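Local coordinates for protein nidogen-1 (Mus musculus, PDB 1GL4) that forms part of basement membranes, binding laminin tightly and also collagen IV and perlecan, and probably helps cells interact with the extracellular matrix, at residues A117-G122 and G126-G131; F233-C236 and A241-A244. All coordinates share one frame; numbering follows the deposited sequence.

Both contacts are small polar pairings in the G2 beta-barrel of nidogen-1, each bringing together two pieces of chain only a few residues apart. Contact 1 joins strand 118-119 to helix 126-130; contact 2 lies within the long loop between strands 221-232 and 248-261, joining 233-236 to 241-244. Their centres lie about 14 Å apart, and Phe233 bridges them: its CG sits 3.6 Å from Thr130 CG2 and its CE1 3.6 Å from Ile129 CG2, so the helix of contact 1 packs on the start of the loop. Contact 2 is the more peripheral, its centre about 22 Å from that of the chain, against about 13 Å for contact 1. Neither belongs to the zinc site or to the perlecan-binding residues.

Contact 1 of 2, residues A117-G122 and G126-G131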
# COMPACT_ATOMS: atom_id res chain seq x y z
N ALA A 117 6.20 4.69 3.88
CA ALA A 117 5.87 6.11 3.90
C ALA A 117 7.11 6.98 3.72
O ALA A 117 8.22 6.56 4.05
CB ALA A 117 5.19 6.47 5.22
N VAL A 118 6.93 8.19 3.20
CA VAL A 118 8.07 9.10 3.01
C VAL A 118 8.55 9.50 4.40
O VAL A 118 7.78 10.00 5.22
CB VAL A 118 7.66 10.37 2.24
CG1 VAL A 118 8.85 11.34 2.16
CG2 VAL A 118 7.18 10.00 0.84
N GLU A 119 9.84 9.26 4.67
CA GLU A 119 10.42 9.57 5.97
C GLU A 119 10.79 11.05 6.10
O GLU A 119 11.50 11.61 5.26
CB GLU A 119 11.65 8.67 6.20
CG GLU A 119 11.31 7.17 6.16
CD GLU A 119 12.50 6.25 6.41
OE1 GLU A 119 13.55 6.40 5.75
OE2 GLU A 119 12.39 5.35 7.27
N GLN A 120 10.30 11.69 7.16
CA GLN A 120 10.55 13.11 7.40
C GLN A 120 11.34 13.36 8.67
O GLN A 120 11.09 12.73 9.71
CB GLN A 120 9.23 13.87 7.46
CG GLN A 120 8.42 13.81 6.18
CD GLN A 120 7.08 14.49 6.30
OE1 GLN A 120 6.39 14.73 5.31
NE2 GLN A 120 6.68 14.80 7.54
N ASP A 121 12.29 14.29 8.60
CA ASP A 121 13.13 14.63 9.75
C ASP A 121 13.82 13.41 10.33
O ASP A 121 14.51 12.68 9.62
CB ASP A 121 12.28 15.31 10.84
CG ASP A 121 11.74 16.66 10.40
OD1 ASP A 121 12.55 17.56 10.08
OD2 ASP A 121 10.50 16.83 10.37
N GLY A 122 13.63 13.18 11.63
CA GLY A 122 14.25 12.02 12.25
C GLY A 122 13.25 10.92 12.56
O GLY A 122 13.16 10.44 13.69
N GLY A 126 7.73 1.99 8.37
CA GLY A 126 7.63 0.60 8.79
C GLY A 126 8.75 -0.34 8.38
O GLY A 126 9.16 -1.21 9.15
N PHE A 127 9.25 -0.18 7.15
CA PHE A 127 10.31 -1.05 6.67
C PHE A 127 11.63 -0.80 7.40
O PHE A 127 12.35 -1.74 7.73
CB PHE A 127 10.53 -0.90 5.17
CG PHE A 127 11.42 -1.96 4.60
CD1 PHE A 127 10.96 -3.27 4.48
CD2 PHE A 127 12.73 -1.68 4.24
CE1 PHE A 127 11.80 -4.29 4.02
CE2 PHE A 127 13.59 -2.68 3.77
CZ PHE A 127 13.12 -3.99 3.67
N SER A 128 11.94 0.47 7.64
CA SER A 128 13.18 0.80 8.35
C SER A 128 13.17 0.18 9.74
O SER A 128 14.19 -0.33 10.21
CB SER A 128 13.35 2.32 8.45
OG SER A 128 13.70 2.89 7.19
N ILE A 129 12.01 0.20 10.40
CA ILE A 129 11.89 -0.36 11.75
C ILE A 129 11.86 -1.90 11.82
O ILE A 129 12.53 -2.49 12.67
CB ILE A 129 10.62 0.17 12.45
CG1 ILE A 129 10.72 1.69 12.65
CG2 ILE A 129 10.42 -0.53 13.80
CD1 ILE A 129 9.41 2.34 13.06
N THR A 130 11.09 -2.54 10.94
CA THR A 130 10.94 -4.00 10.96
C THR A 130 11.64 -4.83 9.88
O THR A 130 11.74 -6.05 10.01
CB THR A 130 9.45 -4.40 10.88
OG1 THR A 130 8.99 -4.18 9.54
CG2 THR A 130 8.60 -3.57 11.84
N GLY A 131 12.09 -4.18 8.81
CA GLY A 131 12.73 -4.93 7.75
C GLY A 131 11.72 -5.82 7.03
O GLY A 131 12.08 -6.77 6.33
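Glu119 reaches Ser128 because its CG is turned anti to the carbonyl carbon (chi1 -59°) and the chain beyond it is fully extended, carrying the carboxylate from the strand to the first turn of the helix. Ser128 adopts a similar first torsion, with OG lying beside its own backbone N. Ser128 OG donates a hydrogen bond to Glu119 OE2 at 2.8 Å, meeting this oxygen on its syn side but 24° out of the carboxylate plane. A long acid suits the strand position, since the nearest alpha carbons, those of Glu119 and Ser128, are 9.5 Å apart; serine suits the other end because its OG stays close to the helix backbone, ready to donate. The N-H of Asn125 meets OE2 as well, and two donors on one oxygen would probably favour its negative charge; Asn125 OD1 takes the N-H of Ser128. Thr130 OG1 hydrogen-bonds back to Gly126 O at 3.0 Å, from the face opposite that used by Thr130 N, and Gly131 leaves the helix with a positive phi that glycine adopts easily. The Glu119-Ser128 bond joins strand 118-119, paired in parallel with strand 266-276, to helix 126-130 within the GFP-like beta-barrel of the G2 domain.

Contact 2 of 2, residues F233-C236 and A241-A244; sequences FQEC and ARPA
The guanidinium of Arg242 has Cys236 O over the centre of one face, 4.3 Å above its plane, a loose approach and not a hydrogen bond, and Glu235 OE1 at its edge, in the plane. The edge contact is a salt bridge, Glu235 OE1 to Arg242 NH2 at 2.8 Å. Because the carboxylate is turned 74° from the guanidinium, a single oxygen meets a single nitrogen here in place of the paired, coplanar arrangement. Arg242 suits this exposed position by its length: with CG anti to the backbone N (chi1 168°) and the chain extended as far as NE, it reaches across the loop and meets the Glu235 side chain at about a right angle. Arg242 NH2 also lies 3.7 Å from Glu235 CB. The other carboxylate oxygen, OE2, is held by the hydroxyls of Tyr194 and Ser197, so one acid serves both the arginine and the hairpin of strands 182-195 and 198-210. An alanine in place of Glu235 would probably leave the Arg242 charge without this mate and those hydroxyls without their acceptor. Cys236 is bonded to Cys29, and the salt bridge thus sits beside a disulfide that ties the EGF-like domain to the G2 beta-barrel.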
# COMPACT_ATOMS: atom_id res chain seq x y z
N PHE A 233 7.28 -7.30 16.26
CA PHE A 233 8.49 -7.61 15.50
C PHE A 233 9.70 -7.77 16.42
O PHE A 233 9.59 -7.59 17.63
CB PHE A 233 8.75 -6.47 14.50
CG PHE A 233 8.74 -5.10 15.13
CD1 PHE A 233 9.92 -4.52 15.57
CD2 PHE A 233 7.54 -4.41 15.29
CE1 PHE A 233 9.91 -3.25 16.17
CE2 PHE A 233 7.52 -3.14 15.89
CZ PHE A 233 8.71 -2.56 16.33
N GLN A 234 10.84 -8.12 15.84
CA GLN A 234 12.07 -8.30 16.61
C GLN A 234 13.10 -7.21 16.30
O GLN A 234 13.24 -6.79 15.16
CB GLN A 234 12.70 -9.67 16.30
CG GLN A 234 11.84 -10.85 16.71
CD GLN A 234 11.73 -11.00 18.22
OE1 GLN A 234 12.74 -11.13 18.91
NE2 GLN A 234 10.51 -10.98 18.73
N GLU A 235 13.82 -6.77 17.33
CA GLU A 235 14.86 -5.75 17.18
C GLU A 235 16.14 -6.33 17.79
O GLU A 235 16.08 -7.06 18.78
CB GLU A 235 14.48 -4.46 17.90
CG GLU A 235 13.16 -3.85 17.45
CD GLU A 235 12.84 -2.55 18.18
OE1 GLU A 235 13.26 -1.47 17.72
OE2 GLU A 235 12.18 -2.62 19.24
N CYS A 236 17.29 -6.03 17.21
CA CYS A 236 18.54 -6.56 17.74
C CYS A 236 18.73 -6.10 19.18
O CYS A 236 18.73 -4.91 19.47
CB CYS A 236 19.72 -6.12 16.87
SG CYS A 236 21.21 -7.14 17.16
N ALA A 241 24.74 1.26 22.50
CA ALA A 241 24.74 2.64 22.02
C ALA A 241 23.83 2.74 20.80
O ALA A 241 24.28 3.02 19.68
CB ALA A 241 26.16 3.06 21.65
N ARG A 242 22.55 2.49 21.02
CA ARG A 242 21.55 2.54 19.97
C ARG A 242 20.42 3.49 20.37
O ARG A 242 19.73 3.27 21.37
CB ARG A 242 21.01 1.12 19.73
CG ARG A 242 19.77 1.01 18.88
CD ARG A 242 19.53 -0.44 18.49
NE ARG A 242 18.14 -0.72 18.15
CZ ARG A 242 17.16 -0.86 19.05
NH1 ARG A 242 17.42 -0.74 20.34
NH2 ARG A 242 15.92 -1.11 18.64
N PRO A 243 20.23 4.57 19.60
CA PRO A 243 19.20 5.58 19.86
C PRO A 243 17.80 4.96 19.88
O PRO A 243 17.44 4.20 18.99
CB PRO A 243 19.37 6.56 18.70
CG PRO A 243 20.83 6.45 18.38
CD PRO A 243 21.05 4.96 18.44
N ALA A 244 17.02 5.31 20.90
CA ALA A 244 15.66 4.78 21.02
C ALA A 244 14.71 5.38 19.99
O ALA A 244 14.84 6.55 19.63
CB ALA A 244 15.13 5.04 22.43